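Local coordinates for Rho guanine nucleotide exchange factor 11 (Homo sapiens, PDB 5JHH), which probably activates Rho-family GTPases as a guanine nucleotide exchange factor, using a DH (RhoGEF) domain joined to a PH domain, at residues E34-D45 with L70-C81; M58-L66 with A127-Q135. All blocks are in the same frame, centred on the assembly; numbering follows the deposited sequence.

Contact 1: E34-D45 with L70-C81; sequences EASHLRTLRVLD and LPELIEIHNSWC
Glu34 holds the imidazole of His77 through one nearly straight hydrogen bond: His77 ND1 lies 2.5 Å from Glu34 OE2 (N-H...O angle 164°). The ring approaches the syn side of the carboxylate, nearly coplanar with it. With CG of Glu34 anti to the backbone N (chi1 -170°) and the chain bent at chi2, the carboxylate turns back toward the ring and rests against the edge of Trp80. Glu34 OE1 makes a salt bridge to Arg169 and a hydrogen bond to Tyr173 of helix 165-182, and His77 NE2 bonds Glu166, so a histidine suits this buried place, giving a nitrogen to each of two carboxylates, an arrangement likely to favour its protonated form. His37 presents its edge to the face of His77, ring centroids 4.6 Å apart. Replacing His77 by an alanine would probably leave Glu34 OE2 and Glu166 without their shared partner and remove the ring face on which His37 sits. Within the all-helical DH domain, segments 34-45 and 70-81, of helices 18-54 and 70-89, run antiparallel at 155°, their axes approaching to 9.7 Å. Leu38 is the knob of a knobs-into-holes fit among Ile74, His77, Asn78 and Cys81, its CD2 3.7 Å from Asn78 CA. Leu41 CB meets Ile74 CG1 at 3.8 Å. Arg42, extended from CG to NE, passes its guanidinium over Leu38 CD1 and hydrogen-bonds weakly from NH1 to Asn78 OD1 (3.3 Å).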
loop_
_atom_site.group_PDB
_atom_site.type_symbol
_atom_site.label_atom_id
_atom_site.label_comp_id
_atom_site.label_asym_id
_atom_site.label_seq_id
_atom_site.Cartn_x
_atom_site.Cartn_y
_atom_site.Cartn_z
ATOM N N GLU A 34 5.628 -17.495 9.554
ATOM C CA GLU A 34 7.049 -17.159 9.522
ATOM C C GLU A 34 7.861 -18.194 8.759
ATOM O O GLU A 34 8.669 -17.853 7.883
ATOM C CB GLU A 34 7.589 -16.975 10.899
ATOM C CG GLU A 34 8.981 -16.409 10.933
ATOM C CD GLU A 34 9.090 -14.951 10.456
ATOM O OE1 GLU A 34 8.092 -14.184 10.402
ATOM O OE2 GLU A 34 10.234 -14.572 10.146
ATOM N N ALA A 35 7.603 -19.463 9.013
ATOM C CA ALA A 35 8.325 -20.499 8.310
ATOM C C ALA A 35 7.966 -20.404 6.818
ATOM O O ALA A 35 8.785 -20.565 5.898
ATOM C CB ALA A 35 7.943 -21.881 8.867
ATOM N N SER A 36 6.709 -20.137 6.567
ATOM C CA SER A 36 6.277 -20.033 5.210
ATOM C C SER A 36 6.999 -18.857 4.506
ATOM O O SER A 36 7.393 -18.925 3.369
ATOM C CB SER A 36 4.794 -19.828 5.185
ATOM O OG SER A 36 4.495 -19.823 3.841
ATOM N N HIS A 37 7.193 -17.773 5.233
ATOM C CA HIS A 37 7.802 -16.605 4.642
ATOM C C HIS A 37 9.258 -16.871 4.312
ATOM O O HIS A 37 9.748 -16.601 3.227
ATOM C CB HIS A 37 7.647 -15.404 5.557
ATOM C CG HIS A 37 8.326 -14.209 5.029
ATOM N ND1 HIS A 37 9.515 -13.747 5.548
ATOM C CD2 HIS A 37 8.062 -13.451 3.952
ATOM C CE1 HIS A 37 9.936 -12.730 4.825
ATOM N NE2 HIS A 37 9.081 -12.550 3.840
ATOM N N LEU A 38 9.924 -17.482 5.241
ATOM C CA LEU A 38 11.259 -17.979 5.023
ATOM C C LEU A 38 11.330 -18.831 3.785
ATOM O O LEU A 38 12.269 -18.739 3.006
ATOM C CB LEU A 38 11.712 -18.732 6.250
ATOM C CG LEU A 38 13.147 -19.229 6.305
ATOM C CD1 LEU A 38 14.140 -18.139 5.930
ATOM C CD2 LEU A 38 13.438 -19.724 7.715
ATOM N N ARG A 39 10.319 -19.654 3.569
ATOM C CA ARG A 39 10.305 -20.491 2.378
ATOM C C ARG A 39 10.341 -19.617 1.140
ATOM O O ARG A 39 11.141 -19.849 0.225
ATOM C CB ARG A 39 9.072 -21.390 2.353
ATOM C CG ARG A 39 9.166 -22.563 1.382
ATOM C CD ARG A 39 7.792 -22.924 0.807
ATOM N NE ARG A 39 7.907 -23.421 -0.554
ATOM C CZ ARG A 39 7.505 -22.761 -1.636
ATOM N NH1 ARG A 39 7.663 -23.306 -2.808
ATOM N NH2 ARG A 39 6.925 -21.571 -1.550
ATOM N N THR A 40 9.512 -18.577 1.132
ATOM C CA THR A 40 9.444 -17.705 -0.011
ATOM C C THR A 40 10.767 -17.003 -0.265
ATOM O O THR A 40 11.175 -16.838 -1.401
ATOM C CB THR A 40 8.356 -16.661 0.184
ATOM O OG1 THR A 40 7.118 -17.321 0.349
ATOM C CG2 THR A 40 8.228 -15.741 -0.999
ATOM N N LEU A 41 11.457 -16.591 0.778
ATOM C CA LEU A 41 12.733 -15.983 0.552
ATOM C C LEU A 41 13.725 -16.965 -0.058
ATOM O O LEU A 41 14.604 -16.553 -0.854
ATOM C CB LEU A 41 13.326 -15.398 1.819
ATOM C CG LEU A 41 12.489 -14.340 2.515
ATOM C CD1 LEU A 41 13.204 -13.911 3.794
ATOM C CD2 LEU A 41 12.226 -13.140 1.643
ATOM N N ARG A 42 13.639 -18.232 0.330
ATOM C CA ARG A 42 14.590 -19.228 -0.198
ATOM C C ARG A 42 14.266 -19.598 -1.609
ATOM O O ARG A 42 15.167 -19.951 -2.366
ATOM C CB ARG A 42 14.680 -20.486 0.641
ATOM C CG ARG A 42 15.368 -20.201 1.952
ATOM C CD ARG A 42 15.531 -21.451 2.778
ATOM N NE ARG A 42 16.547 -21.229 3.805
ATOM C CZ ARG A 42 16.371 -21.469 5.089
ATOM N NH1 ARG A 42 17.345 -21.199 5.944
ATOM N NH2 ARG A 42 15.225 -21.995 5.516
ATOM N N VAL A 43 13.004 -19.441 -1.980
ATOM C CA VAL A 43 12.639 -19.526 -3.375
ATOM C C VAL A 43 13.271 -18.373 -4.152
ATOM O O VAL A 43 13.845 -18.600 -5.219
ATOM C CB VAL A 43 11.134 -19.471 -3.580
ATOM C CG1 VAL A 43 10.803 -19.372 -5.053
ATOM C CG2 VAL A 43 10.494 -20.714 -3.000
ATOM N N LEU A 44 13.214 -17.150 -3.613
ATOM C CA LEU A 44 13.824 -16.060 -4.307
ATOM C C LEU A 44 15.304 -16.355 -4.492
ATOM O O LEU A 44 15.903 -16.028 -5.531
ATOM C CB LEU A 44 13.675 -14.743 -3.540
ATOM C CG LEU A 44 12.283 -14.134 -3.467
ATOM C CD1 LEU A 44 12.291 -12.951 -2.517
ATOM C CD2 LEU A 44 11.835 -13.661 -4.848
ATOM N N ASP A 45 15.910 -16.932 -3.466
ATOM C CA ASP A 45 17.354 -17.176 -3.515
ATOM C C ASP A 45 17.702 -18.210 -4.565
ATOM O O ASP A 45 18.533 -17.996 -5.417
ATOM C CB ASP A 45 17.838 -17.654 -2.165
ATOM C CG ASP A 45 19.319 -17.772 -2.097
ATOM O OD1 ASP A 45 19.972 -16.859 -2.601
ATOM O OD2 ASP A 45 19.838 -18.759 -1.530
ATOM N N LEU A 70 20.049 -10.190 0.269
ATOM C CA LEU A 70 19.169 -11.307 0.433
ATOM C C LEU A 70 19.630 -12.315 1.471
ATOM O O LEU A 70 18.848 -12.752 2.265
ATOM C CB LEU A 70 18.903 -11.981 -0.905
ATOM C CG LEU A 70 17.859 -13.081 -0.952
ATOM C CD1 LEU A 70 16.559 -12.662 -0.375
ATOM C CD2 LEU A 70 17.630 -13.633 -2.327
ATOM N N PRO A 71 20.990 -12.669 1.407
ATOM C CA PRO A 71 21.391 -13.634 2.431
ATOM C C PRO A 71 21.249 -13.126 3.841
ATOM O O PRO A 71 20.997 -13.898 4.704
ATOM C CB PRO A 71 22.846 -13.911 2.132
ATOM C CG PRO A 71 23.011 -13.623 0.734
ATOM C CD PRO A 71 22.236 -12.410 0.544
ATOM N N GLU A 72 21.400 -11.836 4.034
ATOM C CA GLU A 72 21.254 -11.197 5.339
ATOM C C GLU A 72 19.799 -11.218 5.743
ATOM O O GLU A 72 19.465 -11.454 6.904
ATOM C CB GLU A 72 21.735 -9.750 5.288
ATOM C CG GLU A 72 23.248 -9.591 5.218
ATOM C CD GLU A 72 23.905 -9.675 3.818
ATOM O OE1 GLU A 72 23.301 -9.999 2.744
ATOM O OE2 GLU A 72 25.126 -9.410 3.808
ATOM N N LEU A 73 18.944 -10.936 4.772
ATOM C CA LEU A 73 17.510 -10.950 4.975
ATOM C C LEU A 73 17.027 -12.316 5.393
ATOM O O LEU A 73 16.325 -12.453 6.375
ATOM C CB LEU A 73 16.778 -10.504 3.724
ATOM C CG LEU A 73 15.297 -10.246 3.901
ATOM C CD1 LEU A 73 15.061 -9.140 4.903
ATOM C CD2 LEU A 73 14.742 -9.811 2.553
ATOM N N ILE A 74 17.537 -13.330 4.736
ATOM C CA ILE A 74 17.179 -14.687 5.059
ATOM C C ILE A 74 17.605 -15.060 6.482
ATOM O O ILE A 74 16.827 -15.687 7.223
ATOM C CB ILE A 74 17.806 -15.632 4.040
ATOM C CG1 ILE A 74 16.997 -15.570 2.735
ATOM C CG2 ILE A 74 17.971 -17.029 4.592
ATOM C CD1 ILE A 74 17.621 -16.370 1.584
ATOM N N GLU A 75 18.817 -14.680 6.866
ATOM C CA GLU A 75 19.288 -14.946 8.219
ATOM C C GLU A 75 18.521 -14.172 9.347
ATOM O O GLU A 75 18.244 -14.710 10.400
ATOM C CB GLU A 75 20.782 -14.692 8.268
ATOM C CG GLU A 75 21.470 -15.091 9.578
ATOM C CD GLU A 75 21.074 -16.472 10.084
ATOM O OE1 GLU A 75 20.763 -17.380 9.268
ATOM O OE2 GLU A 75 21.039 -16.616 11.321
ATOM N N ILE A 76 18.110 -12.943 9.100
ATOM C CA ILE A 76 17.186 -12.277 9.991
ATOM C C ILE A 76 16.028 -13.202 10.341
ATOM O O ILE A 76 15.619 -13.304 11.517
ATOM C CB ILE A 76 16.503 -11.059 9.332
ATOM C CG1 ILE A 76 17.447 -9.887 9.105
ATOM C CG2 ILE A 76 15.273 -10.595 10.102
ATOM C CD1 ILE A 76 18.066 -9.349 10.319
ATOM N N HIS A 77 15.392 -13.752 9.313
ATOM C CA HIS A 77 14.186 -14.549 9.540
ATOM C C HIS A 77 14.460 -15.987 9.986
ATOM O O HIS A 77 13.650 -16.569 10.715
ATOM C CB HIS A 77 13.252 -14.551 8.332
ATOM C CG HIS A 77 12.589 -13.248 8.092
ATOM N ND1 HIS A 77 11.439 -12.874 8.740
ATOM C CD2 HIS A 77 12.906 -12.222 7.268
ATOM C CE1 HIS A 77 11.077 -11.675 8.334
ATOM N NE2 HIS A 77 11.962 -11.250 7.456
ATOM N N ASN A 78 15.545 -16.568 9.526
ATOM C CA ASN A 78 15.880 -17.927 9.896
ATOM C C ASN A 78 16.239 -18.003 11.384
ATOM O O ASN A 78 15.728 -18.848 12.097
ATOM C CB ASN A 78 17.050 -18.372 9.059
ATOM C CG ASN A 78 17.541 -19.769 9.401
ATOM O OD1 ASN A 78 16.849 -20.757 9.210
ATOM N ND2 ASN A 78 18.759 -19.842 9.881
ATOM N N SER A 79 17.044 -17.070 11.857
ATOM C CA SER A 79 17.400 -17.037 13.253
ATOM C C SER A 79 16.142 -16.969 14.085
ATOM O O SER A 79 15.954 -17.745 14.993
ATOM C CB SER A 79 18.352 -15.877 13.570
ATOM O OG SER A 79 17.741 -14.605 13.333
ATOM N N TRP A 80 15.244 -16.063 13.753
ATOM C CA TRP A 80 14.014 -15.937 14.517
ATOM C C TRP A 80 13.198 -17.230 14.432
ATOM O O TRP A 80 12.690 -17.752 15.419
ATOM C CB TRP A 80 13.176 -14.748 14.010
ATOM C CG TRP A 80 12.204 -14.245 15.005
ATOM C CD1 TRP A 80 12.420 -14.136 16.336
ATOM C CD2 TRP A 80 10.878 -13.729 14.766
ATOM N NE1 TRP A 80 11.321 -13.603 16.952
ATOM C CE2 TRP A 80 10.353 -13.359 16.016
ATOM C CE3 TRP A 80 10.062 -13.605 13.623
ATOM C CZ2 TRP A 80 9.064 -12.802 16.164
ATOM C CZ3 TRP A 80 8.803 -13.067 13.750
ATOM C CH2 TRP A 80 8.305 -12.665 15.031
ATOM N N CYS A 81 13.081 -17.734 13.227
ATOM C CA CYS A 81 12.429 -18.993 13.018
ATOM C C CYS A 81 13.010 -20.114 13.886
ATOM O O CYS A 81 12.265 -20.887 14.449
ATOM C CB CYS A 81 12.591 -19.374 11.590
ATOM S SG CYS A 81 11.073 -19.930 10.923
#

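Contact 2: M58-L66 with A127-Q135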
loop_
_atom_site.group_PDB
_atom_site.type_symbol
_atom_site.label_atom_id
_atom_site.label_comp_id
_atom_site.label_asym_id
_atom_site.label_seq_id
_atom_site.Cartn_x
_atom_site.Cartn_y
_atom_site.Cartn_z
ATOM N N MET A 58 22.575 -10.751 -15.818
ATOM C CA MET A 58 22.661 -9.296 -15.856
ATOM C C MET A 58 23.941 -8.830 -15.193
ATOM O O MET A 58 24.595 -9.600 -14.495
ATOM C CB MET A 58 21.422 -8.683 -15.212
ATOM C CG MET A 58 21.378 -8.680 -13.669
ATOM S SD MET A 58 19.785 -8.082 -13.010
ATOM C CE MET A 58 18.631 -9.309 -13.570
ATOM N N PRO A 59 24.342 -7.583 -15.458
ATOM C CA PRO A 59 25.537 -7.065 -14.803
ATOM C C PRO A 59 25.414 -7.148 -13.283
ATOM O O PRO A 59 24.320 -6.943 -12.755
ATOM C CB PRO A 59 25.575 -5.592 -15.248
ATOM C CG PRO A 59 24.756 -5.541 -16.502
ATOM C CD PRO A 59 23.719 -6.603 -16.361
ATOM N N ARG A 60 26.516 -7.411 -12.590
ATOM C CA ARG A 60 26.467 -7.541 -11.149
ATOM C C ARG A 60 25.960 -6.255 -10.477
ATOM O O ARG A 60 25.221 -6.312 -9.503
ATOM C CB ARG A 60 27.829 -7.953 -10.606
ATOM C CG ARG A 60 27.745 -9.114 -9.617
ATOM C CD ARG A 60 27.802 -10.493 -10.282
ATOM N NE ARG A 60 28.803 -11.346 -9.637
ATOM C CZ ARG A 60 29.112 -12.563 -10.054
ATOM N NH1 ARG A 60 30.043 -13.268 -9.427
ATOM N NH2 ARG A 60 28.480 -13.077 -11.101
ATOM N N GLU A 61 26.288 -5.101 -11.035
ATOM C CA GLU A 61 25.807 -3.842 -10.498
ATOM C C GLU A 61 24.284 -3.785 -10.520
ATOM O O GLU A 61 23.683 -3.281 -9.565
ATOM C CB GLU A 61 26.377 -2.665 -11.283
ATOM C CG GLU A 61 27.904 -2.527 -11.145
ATOM C CD GLU A 61 28.723 -3.401 -12.106
ATOM O OE1 GLU A 61 28.169 -4.193 -12.927
ATOM O OE2 GLU A 61 29.962 -3.308 -12.043
ATOM N N GLU A 62 23.656 -4.334 -11.574
ATOM C CA GLU A 62 22.198 -4.366 -11.622
ATOM C C GLU A 62 21.638 -5.382 -10.667
ATOM O O GLU A 62 20.658 -5.119 -10.008
ATOM C CB GLU A 62 21.654 -4.647 -13.021
ATOM C CG GLU A 62 21.679 -3.447 -13.946
ATOM C CD GLU A 62 21.382 -3.810 -15.414
ATOM O OE1 GLU A 62 20.635 -4.809 -15.684
ATOM O OE2 GLU A 62 21.907 -3.077 -16.297
ATOM N N LEU A 63 22.216 -6.565 -10.640
ATOM C CA LEU A 63 21.717 -7.601 -9.786
ATOM C C LEU A 63 21.764 -7.139 -8.293
ATOM O O LEU A 63 20.832 -7.389 -7.523
ATOM C CB LEU A 63 22.535 -8.860 -9.998
ATOM C CG LEU A 63 22.059 -10.098 -9.277
ATOM C CD1 LEU A 63 20.643 -10.467 -9.701
ATOM C CD2 LEU A 63 23.030 -11.216 -9.526
ATOM N N ALA A 64 22.797 -6.414 -7.905
ATOM C CA ALA A 64 22.901 -5.991 -6.514
ATOM C C ALA A 64 21.789 -5.024 -6.188
ATOM O O ALA A 64 21.326 -4.990 -5.044
ATOM C CB ALA A 64 24.258 -5.364 -6.189
ATOM N N ARG A 65 21.317 -4.266 -7.175
ATOM C CA ARG A 65 20.238 -3.336 -6.888
ATOM C C ARG A 65 18.902 -4.047 -6.754
ATOM O O ARG A 65 18.016 -3.587 -6.044
ATOM C CB ARG A 65 20.203 -2.152 -7.880
ATOM C CG ARG A 65 21.314 -1.146 -7.517
ATOM C CD ARG A 65 21.360 0.109 -8.375
ATOM N NE ARG A 65 21.618 -0.215 -9.775
ATOM C CZ ARG A 65 22.768 0.010 -10.431
ATOM N NH1 ARG A 65 23.800 0.591 -9.831
ATOM N NH2 ARG A 65 22.885 -0.335 -11.714
ATOM N N LEU A 66 18.756 -5.169 -7.436
ATOM C CA LEU A 66 17.528 -5.936 -7.384
ATOM C C LEU A 66 17.481 -6.820 -6.112
ATOM O O LEU A 66 16.464 -6.954 -5.517
ATOM C CB LEU A 66 17.428 -6.791 -8.625
ATOM C CG LEU A 66 16.318 -7.827 -8.605
ATOM C CD1 LEU A 66 14.982 -7.147 -8.609
ATOM C CD2 LEU A 66 16.439 -8.724 -9.829
ATOM N N ALA A 127 13.915 -1.224 -9.611
ATOM C CA ALA A 127 14.560 -2.418 -10.141
ATOM C C ALA A 127 13.587 -3.293 -10.927
ATOM O O ALA A 127 13.962 -3.914 -11.943
ATOM C CB ALA A 127 15.170 -3.236 -9.029
ATOM N N LEU A 128 12.354 -3.373 -10.455
ATOM C CA LEU A 128 11.374 -4.180 -11.156
ATOM C C LEU A 128 10.955 -3.596 -12.489
ATOM O O LEU A 128 10.654 -4.342 -13.367
ATOM C CB LEU A 128 10.131 -4.344 -10.308
ATOM C CG LEU A 128 10.308 -5.282 -9.139
ATOM C CD1 LEU A 128 9.046 -5.293 -8.270
ATOM C CD2 LEU A 128 10.649 -6.695 -9.615
ATOM N N GLU A 129 10.845 -2.282 -12.599
ATOM C CA GLU A 129 10.652 -1.631 -13.885
ATOM C C GLU A 129 11.821 -1.907 -14.847
ATOM O O GLU A 129 11.621 -2.196 -16.015
ATOM C CB GLU A 129 10.490 -0.119 -13.708
ATOM C CG GLU A 129 9.047 0.365 -13.859
ATOM C CD GLU A 129 8.453 0.097 -15.261
ATOM O OE1 GLU A 129 9.191 0.134 -16.281
ATOM O OE2 GLU A 129 7.228 -0.127 -15.351
ATOM N N LEU A 130 13.040 -1.846 -14.349
ATOM C CA LEU A 130 14.183 -2.280 -15.154
ATOM C C LEU A 130 14.040 -3.739 -15.641
ATOM O O LEU A 130 14.305 -4.025 -16.806
ATOM C CB LEU A 130 15.485 -2.103 -14.381
ATOM C CG LEU A 130 16.892 -2.344 -14.984
ATOM C CD1 LEU A 130 17.567 -3.654 -14.537
ATOM C CD2 LEU A 130 16.955 -2.213 -16.519
ATOM N N ILE A 131 13.684 -4.658 -14.749
ATOM C CA ILE A 131 13.531 -6.060 -15.126
ATOM C C ILE A 131 12.457 -6.170 -16.211
ATOM O O ILE A 131 12.575 -6.955 -17.123
ATOM C CB ILE A 131 13.092 -6.959 -13.937
ATOM C CG1 ILE A 131 14.231 -7.810 -13.430
ATOM C CG2 ILE A 131 12.075 -8.016 -14.370
ATOM C CD1 ILE A 131 15.488 -7.055 -13.136
ATOM N N LYS A 132 11.393 -5.404 -16.085
ATOM C CA LYS A 132 10.343 -5.481 -17.047
ATOM C C LYS A 132 10.870 -5.028 -18.404
ATOM O O LYS A 132 10.555 -5.605 -19.430
ATOM C CB LYS A 132 9.191 -4.614 -16.608
ATOM C CG LYS A 132 7.891 -4.956 -17.289
ATOM C CD LYS A 132 6.713 -4.780 -16.342
ATOM C CE LYS A 132 6.345 -3.323 -16.155
ATOM N NZ LYS A 132 4.893 -3.204 -15.839
ATOM N N THR A 133 11.699 -4.004 -18.399
ATOM C CA THR A 133 12.226 -3.488 -19.651
ATOM C C THR A 133 13.117 -4.538 -20.264
ATOM O O THR A 133 13.010 -4.875 -21.456
ATOM C CB THR A 133 13.005 -2.206 -19.405
ATOM O OG1 THR A 133 12.084 -1.216 -18.981
ATOM C CG2 THR A 133 13.690 -1.740 -20.645
ATOM N N LYS A 134 13.981 -5.079 -19.418
ATOM C CA LYS A 134 14.906 -6.105 -19.838
ATOM C C LYS A 134 14.211 -7.284 -20.509
ATOM O O LYS A 134 14.729 -7.853 -21.438
ATOM C CB LYS A 134 15.689 -6.590 -18.647
ATOM C CG LYS A 134 17.051 -7.038 -19.019
ATOM C CD LYS A 134 17.892 -7.376 -17.790
ATOM C CE LYS A 134 18.558 -6.134 -17.239
ATOM N NZ LYS A 134 19.856 -5.841 -17.905
ATOM N N GLN A 135 13.076 -7.700 -19.977
ATOM C CA GLN A 135 12.334 -8.835 -20.513
ATOM C C GLN A 135 11.773 -8.499 -21.885
ATOM O O GLN A 135 11.670 -9.351 -22.736
ATOM C CB GLN A 135 11.157 -9.203 -19.576
ATOM C CG GLN A 135 11.499 -10.181 -18.460
ATOM C CD GLN A 135 10.359 -10.377 -17.463
ATOM O OE1 GLN A 135 9.667 -11.374 -17.495
ATOM N NE2 GLN A 135 10.181 -9.429 -16.566
#
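Helix 60-66 and segment 127-135 of helix 124-137 run at 131° to each other, and their CA atoms are nearest at the C-terminal end of helix 60-66, where Leu66 and Ala127 are 5.4 Å apart. Alanine suits that point: its CB takes Leu66 CD1 at 3.9 Å and leaves room for the backbones to approach. The other branch of Leu66, CD2, lies 3.8 Å from Ile131 CD1, the two side chains crossing at about a right angle. Ile131 CD1 is shared, for Met58 CE reaches it at 3.9 Å. The flexible thioether chain of Met58, turned at chi3 (65°), swings its methyl across to the isoleucine from the residue before the N-cap, Pro59. Both helices belong to the helical bundle of the DH domain, and the short one is the next helix after 18-54, whose Met52 also touches Met58. Nearer the start of helix 60-66 the chemistry becomes ionic. Glu62 and Lys134 reach out from opposite directions, and the ammonium of the buried Lys134 is met by the Glu62 carboxylate, NZ 2.6 Å from OE1 in a salt bridge, and more weakly by Glu138. Lys134 CE crowds the same oxygen, so the exact turn of the ammonium is uncertain. Phe141 of helix 139-150 touches the lysine chain. Leu130 CD1 approaches Glu62 OE1 to 3.5 Å, laying a hydrocarbon branch beside the ion pair.

How the contacts relate
Both contacts are largely buried and belong to one helical DH domain, their centres about 22 Å apart, but they join different pairs of helices. Exposed residues border each: Ala35 and Arg42 in contact 1, Pro59 and Arg65 in contact 2. Helix 18-54 leads into helix 60-66 and that into helix 70-89, while helix 124-137 comes later. Contact 1 sets two long helices side by side and buries 723 Å², with a glutamate-histidine hydrogen bond, a second histidine ring stacked on it, and polar links onward into helix 165-182. Contact 2 buries 339 Å²; between its segments the apolar part is aliphatic and thioether, and its one ion pair across them joins a buried lysine to a partly exposed glutamate.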